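Local coordinates for protein beta-n-acetylhexosaminidase (Streptococcus pneumoniae, PDB 4AZI) that hydrolyses terminal beta-linked N-acetylhexosamine residues, as a family 20 glycoside hydrolase catalytic module of the pneumococcal exo-beta-D-N-acetylglucosaminidase StrH, at residues 23-26 with 27-30; 32-36 with 37-41; 168-171 with 172-176; 399-402 with 403-406. The protein carries 2 engineered substitutions. All blocks are in the same frame, centred on the assembly; numbering follows the deposited sequence.

Interaction 1 of 4, residues 23-26 with 27-30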
loop_
_atom_site.group_PDB
_atom_site.type_symbol
_atom_site.label_atom_id
_atom_site.label_comp_id
_atom_site.label_asym_id
_atom_site.label_seq_id
_atom_site.Cartn_x
_atom_site.Cartn_y
_atom_site.Cartn_z
ATOM N N THR A 23 8.754 11.372 7.830
ATOM C CA THR A 23 10.104 11.055 8.288
ATOM C C THR A 23 10.152 9.594 8.686
ATOM O O THR A 23 9.122 9.008 9.040
ATOM C CB THR A 23 10.531 11.889 9.521
ATOM O OG1 THR A 23 9.784 11.458 10.662
ATOM C CG2 THR A 23 10.311 13.376 9.288
ATOM N N LEU A 24 11.345 9.007 8.644
ATOM C CA LEU A 24 11.533 7.636 9.110
ATOM C C LEU A 24 10.980 7.421 10.524
ATOM O O LEU A 24 10.326 6.414 10.777
ATOM C CB LEU A 24 13.006 7.204 8.998
ATOM C CG LEU A 24 13.456 5.887 9.643
ATOM C CD1 LEU A 24 12.777 4.670 9.022
ATOM C CD2 LEU A 24 14.973 5.766 9.568
ATOM N N ASN A 25 11.226 8.359 11.438
ATOM C CA ASN A 25 10.676 8.239 12.789
ATOM C C ASN A 25 9.149 8.237 12.835
ATOM O O ASN A 25 8.556 7.537 13.654
ATOM C CB ASN A 25 11.247 9.307 13.729
ATOM C CG ASN A 25 12.656 8.974 14.196
ATOM O OD1 ASN A 25 13.050 7.808 14.236
ATOM N ND2 ASN A 25 13.427 10.000 14.543
ATOM N N GLN A 26 8.513 9.009 11.952
ATOM C CA GLN A 26 7.058 9.014 11.873
ATOM C C GLN A 26 6.543 7.640 11.451
ATOM O O GLN A 26 5.561 7.151 12.003
ATOM C CB GLN A 26 6.553 10.109 10.928
ATOM C CG GLN A 26 6.537 11.497 11.554
ATOM C CD GLN A 26 6.241 12.598 10.549
ATOM O OE1 GLN A 26 6.684 12.547 9.406
ATOM N NE2 GLN A 26 5.496 13.610 10.983
ATOM N N LEU A 27 7.233 7.013 10.501
ATOM C CA LEU A 27 6.818 5.711 9.981
ATOM C C LEU A 27 7.075 4.588 10.983
ATOM O O LEU A 27 6.246 3.688 11.129
ATOM C CB LEU A 27 7.467 5.442 8.623
ATOM C CG LEU A 27 7.116 6.511 7.572
ATOM C CD1 LEU A 27 8.046 6.460 6.369
ATOM C CD2 LEU A 27 5.657 6.416 7.142
ATOM N N LYS A 28 8.196 4.675 11.700
ATOM C CA LYS A 28 8.495 3.746 12.794
ATOM C C LYS A 28 7.389 3.775 13.849
ATOM O O LYS A 28 6.967 2.724 14.323
ATOM C CB LYS A 28 9.852 4.061 13.439
ATOM C CG LYS A 28 11.073 3.574 12.665
ATOM C CD LYS A 28 12.365 4.036 13.339
ATOM C CE LYS A 28 13.426 2.946 13.354
ATOM N NZ LYS A 28 14.674 3.323 14.098
ATOM N N ARG A 29 6.921 4.970 14.212
ATOM C CA ARG A 29 5.799 5.123 15.149
ATOM C C ARG A 29 4.497 4.473 14.665
ATOM O O ARG A 29 3.752 3.887 15.458
ATOM C CB ARG A 29 5.544 6.596 15.450
ATOM C CG ARG A 29 6.569 7.226 16.371
ATOM C CD ARG A 29 5.875 8.151 17.345
ATOM N NE ARG A 29 5.209 7.391 18.410
ATOM C CZ ARG A 29 4.348 7.897 19.291
ATOM N NH1 ARG A 29 4.021 9.182 19.256
ATOM N NH2 ARG A 29 3.811 7.111 20.216
ATOM N N ILE A 30 4.220 4.606 13.369
ATOM C CA ILE A 30 3.103 3.900 12.728
ATOM C C ILE A 30 3.265 2.375 12.854
ATOM O O ILE A 30 2.315 1.678 13.215
ATOM C CB ILE A 30 2.945 4.328 11.245
ATOM C CG1 ILE A 30 2.412 5.768 11.166
ATOM C CG2 ILE A 30 2.053 3.349 10.472
ATOM C CD1 ILE A 30 2.586 6.434 9.816
#
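L27 bonds to T23 across the first turn of the helix: its backbone N donates to T23 O at 3.1 Å, while its side-chain CG rests 3.5 Å from that same T23 O. One residue on, K28 N meets L24 O at 2.9 Å, and the K28 chain runs across L24, its CG 4.2 Å from L24 CD1. K28 CD also passes N25 OD1 at 3.9 Å, a contact of the aliphatic stem alone. The next two rungs, R29 N to N25 O and I30 N to Q26 O, continue the ladder of backbone bonds, each again spanning four residues.

What fixes the beginning of this ladder is a capping box. T23, the N-cap, accepts from Q26 N through OG1 at 3.0 Å, and Q26 returns the bond, its OE1 taking T23 N at 2.9 Å on a lone pair in the carbonyl plane. Q26 can reach back because its CG lies beside the backbone N (chi1 -80°). This starts helix 24-37, the first helix of the TIM barrel, between strands 10-16 and 41-45. Farther out, the K28 ammonium pairs with E99 and the R29 guanidinium with E339, while L24 and L27 press on L100 of helix 94-106 and I30 on Y337.

Interaction 2 of 4, residues 32-36 with 37-41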
loop_
_atom_site.group_PDB
_atom_site.type_symbol
_atom_site.label_atom_id
_atom_site.label_comp_id
_atom_site.label_asym_id
_atom_site.label_seq_id
_atom_site.Cartn_x
_atom_site.Cartn_y
_atom_site.Cartn_z
ATOM N N ASP A 32 5.023 0.792 15.143
ATOM C CA ASP A 32 4.791 0.588 16.581
ATOM C C ASP A 32 3.317 0.469 16.926
ATOM O O ASP A 32 2.907 -0.462 17.622
ATOM C CB ASP A 32 5.358 1.767 17.388
ATOM C CG ASP A 32 6.866 1.775 17.443
ATOM O OD1 ASP A 32 7.490 0.775 17.036
ATOM O OD2 ASP A 32 7.423 2.790 17.916
ATOM N N LYS A 33 2.533 1.439 16.457
ATOM C CA LYS A 33 1.099 1.458 16.696
ATOM C C LYS A 33 0.406 0.287 16.024
ATOM O O LYS A 33 -0.521 -0.274 16.591
ATOM C CB LYS A 33 0.475 2.777 16.228
ATOM C CG LYS A 33 -0.908 3.038 16.800
ATOM C CD LYS A 33 -0.857 3.197 18.313
ATOM C CE LYS A 33 -2.241 3.379 18.907
ATOM N NZ LYS A 33 -2.184 3.467 20.399
ATOM N N ALA A 34 0.856 -0.077 14.825
ATOM C CA ALA A 34 0.311 -1.248 14.127
ATOM C C ALA A 34 0.617 -2.536 14.888
ATOM O O ALA A 34 -0.244 -3.399 15.032
ATOM C CB ALA A 34 0.841 -1.325 12.706
ATOM N N SER A 35 1.845 -2.647 15.386
ATOM C CA SER A 35 2.270 -3.815 16.155
ATOM C C SER A 35 1.483 -3.989 17.457
ATOM O O SER A 35 1.171 -5.115 17.848
ATOM C CB SER A 35 3.764 -3.748 16.464
ATOM O OG SER A 35 4.145 -4.877 17.228
ATOM N N GLU A 36 1.167 -2.882 18.127
ATOM C CA GLU A 36 0.451 -2.968 19.390
ATOM C C GLU A 36 -1.016 -3.330 19.171
ATOM O O GLU A 36 -1.617 -4.048 19.981
ATOM C CB GLU A 36 0.567 -1.661 20.184
ATOM C CG GLU A 36 -0.642 -0.745 20.067
ATOM C CD GLU A 36 -0.715 0.290 21.176
ATOM O OE1 GLU A 36 0.247 1.072 21.321
ATOM O OE2 GLU A 36 -1.740 0.318 21.893
ATOM N N LEU A 37 -1.578 -2.832 18.072
ATOM C CA LEU A 37 -2.997 -2.996 17.782
ATOM C C LEU A 37 -3.276 -4.325 17.072
ATOM O O LEU A 37 -4.431 -4.728 16.938
ATOM C CB LEU A 37 -3.521 -1.803 16.964
ATOM C CG LEU A 37 -3.557 -0.436 17.675
ATOM C CD1 LEU A 37 -3.857 0.692 16.698
ATOM C CD2 LEU A 37 -4.548 -0.425 18.830
ATOM N N GLY A 38 -2.215 -4.999 16.635
ATOM C CA GLY A 38 -2.334 -6.341 16.055
ATOM C C GLY A 38 -2.494 -6.431 14.550
ATOM O O GLY A 38 -2.944 -7.465 14.026
ATOM N N TYR A 39 -2.115 -5.360 13.854
ATOM C CA TYR A 39 -1.989 -5.362 12.395
ATOM C C TYR A 39 -0.862 -6.294 11.964
ATOM O O TYR A 39 -0.046 -6.699 12.789
ATOM C CB TYR A 39 -1.700 -3.943 11.886
ATOM C CG TYR A 39 -2.886 -3.018 11.963
ATOM C CD1 TYR A 39 -3.237 -2.387 13.167
ATOM C CD2 TYR A 39 -3.662 -2.769 10.832
ATOM C CE1 TYR A 39 -4.338 -1.549 13.244
ATOM C CE2 TYR A 39 -4.763 -1.927 10.895
ATOM C CZ TYR A 39 -5.094 -1.316 12.103
ATOM O OH TYR A 39 -6.193 -0.491 12.151
ATOM N N SER A 40 -0.814 -6.631 10.674
ATOM C CA SER A 40 0.251 -7.481 10.166
ATOM C C SER A 40 1.201 -6.761 9.203
ATOM O O SER A 40 2.328 -7.213 8.995
ATOM C CB SER A 40 -0.328 -8.739 9.494
ATOM O OG SER A 40 -1.174 -8.381 8.418
ATOM N N ASP A 41 0.745 -5.659 8.611
ATOM C CA ASP A 41 1.499 -4.987 7.544
ATOM C C ASP A 41 1.319 -3.473 7.540
ATOM O O ASP A 41 0.265 -2.970 7.928
ATOM C CB ASP A 41 1.055 -5.514 6.170
ATOM C CG ASP A 41 1.287 -7.010 6.008
ATOM O OD1 ASP A 41 2.398 -7.412 5.594
ATOM O OD2 ASP A 41 0.351 -7.784 6.294
HETATM O O HOH W 1 0.996 -7.133 15.595
#
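A34 and Y39 meet where helix 24-37 ends, the CB of A34 lying 3.7 Å from the CB of Y39. The carbonyl of A34 gathers the turn: Y39 N donates to A34 O at 3.0 Å, and G38 N adds a weak, bent bond to the same oxygen, with an N-H...O angle of 126°. A34 O also sits at the edge of the Y39 ring, in its plane, and L37 CB comes to that ring's edge too. With CG beside the backbone N (chi1 -72°), Y39 lays its CD1 3.8 Å from A34 CA. This buried side is closed by F357, edge-to-face with the Y39 ring, and by the M346 carbonyl, which holds the phenol hydroxyl.

The flank formed by K33 and E36 is less enclosed. L37 packs its CD1 3.8 Å from K33 CG, and E36 lies alongside L37, pointing the same way. Beyond these stems, K33 NZ and E36 OE2 form a long salt bridge of 3.5 Å. A water lies 3.0 Å from both S35 O and Y39 O, bridging the helix end and the outgoing chain.

G38 turns the backbone with a positive phi of 92°, a conformation in which a CB would crowd the carbonyl of L37, and which glycine adopts readily. Such a glycine-terminated helix end leads here through Y39 and S40 into strand 41-45, completing the first beta-alpha-beta unit of the barrel.

Interaction 3 of 4, residues 168-171 with 172-176. With EDO (1,2-ethanediol), chain E.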
loop_
_atom_site.group_PDB
_atom_site.type_symbol
_atom_site.label_atom_id
_atom_site.label_comp_id
_atom_site.label_asym_id
_atom_site.label_seq_id
_atom_site.Cartn_x
_atom_site.Cartn_y
_atom_site.Cartn_z
ATOM N N ASP A 168 13.953 -4.507 -7.834
ATOM C CA ASP A 168 15.250 -5.099 -7.500
ATOM C C ASP A 168 15.616 -4.887 -6.020
ATOM O O ASP A 168 16.041 -5.831 -5.346
ATOM C CB ASP A 168 16.362 -4.624 -8.472
ATOM C CG ASP A 168 16.173 -5.175 -9.906
ATOM O OD1 ASP A 168 15.467 -6.179 -10.059
ATOM O OD2 ASP A 168 16.723 -4.618 -10.888
ATOM N N PHE A 169 15.416 -3.673 -5.506
ATOM C CA PHE A 169 15.691 -3.400 -4.083
ATOM C C PHE A 169 14.753 -4.161 -3.124
ATOM O O PHE A 169 15.211 -4.713 -2.125
ATOM C CB PHE A 169 15.682 -1.892 -3.796
ATOM C CG PHE A 169 15.617 -1.549 -2.331
ATOM C CD1 PHE A 169 16.778 -1.507 -1.557
ATOM C CD2 PHE A 169 14.394 -1.267 -1.721
ATOM C CE1 PHE A 169 16.718 -1.194 -0.207
ATOM C CE2 PHE A 169 14.326 -0.954 -0.364
ATOM C CZ PHE A 169 15.490 -0.928 0.391
ATOM N N PHE A 170 13.458 -4.204 -3.440
ATOM C CA PHE A 170 12.476 -4.886 -2.588
ATOM C C PHE A 170 12.499 -6.413 -2.686
ATOM O O PHE A 170 12.084 -7.080 -1.743
ATOM C CB PHE A 170 11.048 -4.353 -2.828
ATOM C CG PHE A 170 10.859 -2.930 -2.400
ATOM C CD1 PHE A 170 10.964 -2.574 -1.066
ATOM C CD2 PHE A 170 10.585 -1.937 -3.340
ATOM C CE1 PHE A 170 10.800 -1.255 -0.667
ATOM C CE2 PHE A 170 10.424 -0.616 -2.951
ATOM C CZ PHE A 170 10.533 -0.273 -1.612
ATOM N N ALA A 171 12.979 -6.956 -3.811
ATOM C CA ALA A 171 13.114 -8.404 -3.976
ATOM C C ALA A 171 13.826 -9.017 -2.782
ATOM O O ALA A 171 14.961 -8.653 -2.469
ATOM C CB ALA A 171 13.849 -8.744 -5.272
ATOM N N GLY A 172 13.140 -9.922 -2.096
ATOM C CA GLY A 172 13.682 -10.571 -0.910
ATOM C C GLY A 172 13.647 -9.748 0.366
ATOM O O GLY A 172 14.152 -10.192 1.391
ATOM N N LYS A 173 13.058 -8.552 0.312
ATOM C CA LYS A 173 12.864 -7.720 1.505
ATOM C C LYS A 173 11.379 -7.643 1.883
ATOM O O LYS A 173 11.025 -7.487 3.055
ATOM C CB LYS A 173 13.433 -6.311 1.287
ATOM C CG LYS A 173 14.944 -6.262 1.036
ATOM C CD LYS A 173 15.480 -4.836 1.084
ATOM C CE LYS A 173 16.967 -4.769 0.744
ATOM N NZ LYS A 173 17.290 -5.332 -0.603
ATOM N N THR A 174 10.514 -7.748 0.881
ATOM C CA THR A 174 9.068 -7.701 1.072
ATOM C C THR A 174 8.448 -8.858 0.279
ATOM O O THR A 174 9.079 -9.396 -0.635
ATOM C CB THR A 174 8.484 -6.333 0.629
ATOM O OG1 THR A 174 8.699 -6.134 -0.773
ATOM C CG2 THR A 174 9.143 -5.173 1.391
ATOM N N LYS A 175 7.236 -9.269 0.638
ATOM C CA LYS A 175 6.540 -10.299 -0.140
ATOM C C LYS A 175 5.783 -9.668 -1.293
ATOM O O LYS A 175 5.699 -10.252 -2.377
ATOM C CB LYS A 175 5.542 -11.092 0.712
ATOM C CG LYS A 175 6.101 -11.793 1.942
ATOM C CD LYS A 175 4.975 -12.581 2.619
ATOM C CE LYS A 175 5.501 -13.510 3.701
ATOM N NZ LYS A 175 6.030 -12.781 4.886
ATOM N N ILE A 176 5.201 -8.494 -1.048
ATOM C CA ILE A 176 4.269 -7.890 -2.012
ATOM C C ILE A 176 4.825 -6.606 -2.622
ATOM O O ILE A 176 5.559 -5.883 -1.974
ATOM C CB ILE A 176 2.872 -7.640 -1.390
ATOM C CG1 ILE A 176 2.244 -8.962 -0.931
ATOM C CG2 ILE A 176 1.933 -6.970 -2.399
ATOM C CD1 ILE A 176 1.159 -8.841 0.127
HETATM C C1 EDO E . 20.128 -2.931 -2.888
HETATM O O1 EDO E . 21.099 -1.935 -3.216
HETATM C C2 EDO E . 20.644 -3.731 -1.700
HETATM O O2 EDO E . 19.611 -3.804 -0.711
#
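With CG opposite the backbone N (chi1 166°), the F169 ring reaches K173 with its far end, CE1 and CZ, and K173 comes back to meet it on a chain extended as far as CE and then bent at the last torsion (chi4 58°). The bend turns NZ in towards the helix end, where it donates to F169 O at 2.6 Å, within the carbonyl plane. The same lysine lies over one face of the F169 ring: CD is 4.1 Å from the ring centroid, a CH-pi contact offset toward the rim, and NZ makes an off-centre cation-pi contact, 30° from the ring normal. Lysine and phenylalanine side chains cross at about a right angle. A 1,2-ethanediol, probably left by the crystallisation liquor, takes a further bond from K173 NZ through O2 and is also held by Q94.

F170 O is gripped twice, by K173 N at 2.7 Å and by T174 N at 3.1 Å. These bonds close the turn at the end of helix 153-170, where G172 has a positive phi. T174 brings OG1 to 3.6 Å from F170 CB, and its CG2 approaches F170 CD1. The two phenylalanines also meet each other: F169 CD2 stands 3.6 Å above the plane of the F170 ring, over its centre.

Inward, F169 and F170 pack on V97 of helix 94-106, and F170 and T174 reach P113 of strand 110-117. F53 meets F169 edge-to-face, and from T174 the chain runs on into strand 176-180, the fourth of the barrel.

Interaction 4 of 4, residues 399-402 with 403-406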
loop_
_atom_site.group_PDB
_atom_site.type_symbol
_atom_site.label_atom_id
_atom_site.label_comp_id
_atom_site.label_asym_id
_atom_site.label_seq_id
_atom_site.Cartn_x
_atom_site.Cartn_y
_atom_site.Cartn_z
ATOM N N ARG A 399 -6.757 -9.996 19.828
ATOM C CA ARG A 399 -6.997 -8.781 20.621
ATOM C C ARG A 399 -8.042 -8.946 21.761
ATOM O O ARG A 399 -8.081 -8.153 22.703
ATOM C CB ARG A 399 -7.347 -7.616 19.681
ATOM C CG ARG A 399 -7.162 -6.232 20.282
ATOM C CD ARG A 399 -7.249 -5.124 19.239
ATOM N NE ARG A 399 -7.502 -3.829 19.877
ATOM C CZ ARG A 399 -6.573 -3.072 20.464
ATOM N NH1 ARG A 399 -5.304 -3.458 20.495
ATOM N NH2 ARG A 399 -6.914 -1.925 21.031
ATOM N N ASN A 400 -8.863 -9.989 21.694
ATOM C CA ASN A 400 -9.783 -10.303 22.792
ATOM C C ASN A 400 -9.086 -10.760 24.070
ATOM O O ASN A 400 -9.677 -10.713 25.148
ATOM C CB ASN A 400 -10.786 -11.372 22.366
ATOM C CG ASN A 400 -11.839 -10.836 21.426
ATOM O OD1 ASN A 400 -12.536 -9.881 21.753
ATOM N ND2 ASN A 400 -11.957 -11.447 20.246
ATOM N N LYS A 401 -7.827 -11.182 23.941
ATOM C CA LYS A 401 -7.135 -11.901 25.014
ATOM C C LYS A 401 -5.871 -11.215 25.550
ATOM O O LYS A 401 -4.878 -11.887 25.869
ATOM C CB LYS A 401 -6.813 -13.330 24.559
ATOM C CG LYS A 401 -8.033 -14.178 24.240
ATOM C CD LYS A 401 -8.849 -14.493 25.488
ATOM C CE LYS A 401 -10.233 -15.025 25.133
ATOM N NZ LYS A 401 -10.171 -16.402 24.572
ATOM N N GLN A 402 -5.915 -9.892 25.672
ATOM C CA GLN A 402 -4.772 -9.146 26.202
ATOM C C GLN A 402 -4.502 -9.485 27.667
ATOM O O GLN A 402 -3.364 -9.768 28.039
ATOM C CB GLN A 402 -4.956 -7.633 26.030
ATOM C CG GLN A 402 -3.675 -6.836 26.230
ATOM C CD GLN A 402 -2.545 -7.299 25.325
ATOM O OE1 GLN A 402 -2.740 -7.523 24.129
ATOM N NE2 GLN A 402 -1.356 -7.449 25.893
ATOM N N ALA A 403 -5.551 -9.450 28.486
ATOM C CA ALA A 403 -5.445 -9.788 29.904
ATOM C C ALA A 403 -4.761 -11.144 30.086
ATOM O O ALA A 403 -3.848 -11.286 30.907
ATOM C CB ALA A 403 -6.822 -9.782 30.552
ATOM N N GLU A 404 -5.180 -12.113 29.276
ATOM C CA GLU A 404 -4.651 -13.469 29.303
ATOM C C GLU A 404 -3.162 -13.503 28.949
ATOM O O GLU A 404 -2.376 -14.150 29.644
ATOM C CB GLU A 404 -5.474 -14.379 28.372
ATOM C CG GLU A 404 -6.902 -14.679 28.850
ATOM C CD GLU A 404 -7.892 -13.521 28.691
ATOM O OE1 GLU A 404 -7.504 -12.406 28.271
ATOM O OE2 GLU A 404 -9.089 -13.728 28.994
ATOM N N LEU A 405 -2.777 -12.789 27.889
ATOM C CA LEU A 405 -1.361 -12.639 27.528
ATOM C C LEU A 405 -0.553 -11.929 28.622
ATOM O O LEU A 405 0.566 -12.338 28.938
ATOM C CB LEU A 405 -1.199 -11.896 26.196
ATOM C CG LEU A 405 0.225 -11.650 25.678
ATOM C CD1 LEU A 405 1.022 -12.942 25.538
ATOM C CD2 LEU A 405 0.184 -10.907 24.353
ATOM N N ASP A 406 -1.126 -10.874 29.191
ATOM C CA ASP A 406 -0.465 -10.109 30.247
ATOM C C ASP A 406 -0.103 -10.970 31.456
ATOM O O ASP A 406 0.997 -10.847 31.994
ATOM C CB ASP A 406 -1.330 -8.919 30.668
ATOM C CG ASP A 406 -1.528 -7.907 29.541
ATOM O OD1 ASP A 406 -0.728 -7.881 28.582
ATOM O OD2 ASP A 406 -2.496 -7.128 29.619
HETATM O O HOH W 2 -8.648 -9.019 27.437
#
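Q402 and D406 cross at a slant over the first turn of helix 402-414, with the amide and carboxylate planes 50° apart. The amide of Q402 donates from NE2 to D406 OD1 at 2.8 Å, meeting the carboxylate oxygen on its syn side but 30° out of the carboxylate plane. Q402 gets there by setting CG opposite the backbone N (chi1 -165°), which brings CG to 3.6 Å from D406 OD2, and then folding at chi2 to swing the amide to OD1. The backbones are tied as well, D406 N to Q402 O at 2.7 Å, so the i to i+4 pair is joined twice. The other end of the amide, Q402 OE1, accepts from N360 N and turns the glutamine into a link between this helix and the chain near residue 360.

On another side K401 and E404 also cross obliquely, but through stems: K401 CD lies 3.5 Å from E404 CD, while their charged atoms, K401 NZ and E404 OE2, remain 5.3 Å apart. E404 curls back at chi2, placing OE1 3.3 Å from K401 CA. L405 points toward the turn, its N bonded to K401 O and its side chain packed against L397 and Y361. A water donates to N400 O and accepts from A403 N at 3.3 Å, joining the incoming loop to the first turn.

The whole is a helix N terminus with K401 at the N-cap, opening the last modelled helix, 402-414, at the protein surface.

How the interactions relate
Read from the N terminus, the four contacts come in series, and none nests within or crosses another. Interactions 1 and 2 mark the two ends of helix 24-37: the first starts it after strand 10-16, the second stops it and hands the chain to strand 41-45. Interaction 3 does the same closing job for helix 153-170 before strand 176-180, elsewhere round the barrel and about 21 Å, centre to centre, from interaction 2. Interaction 4 opens the C-terminal helix 402-414. It touches only interaction 2, where R399 NH1 packs 3.5 Å from L37 CD2, so the loop that leads into helix 402-414 packs against the end of helix 24-37.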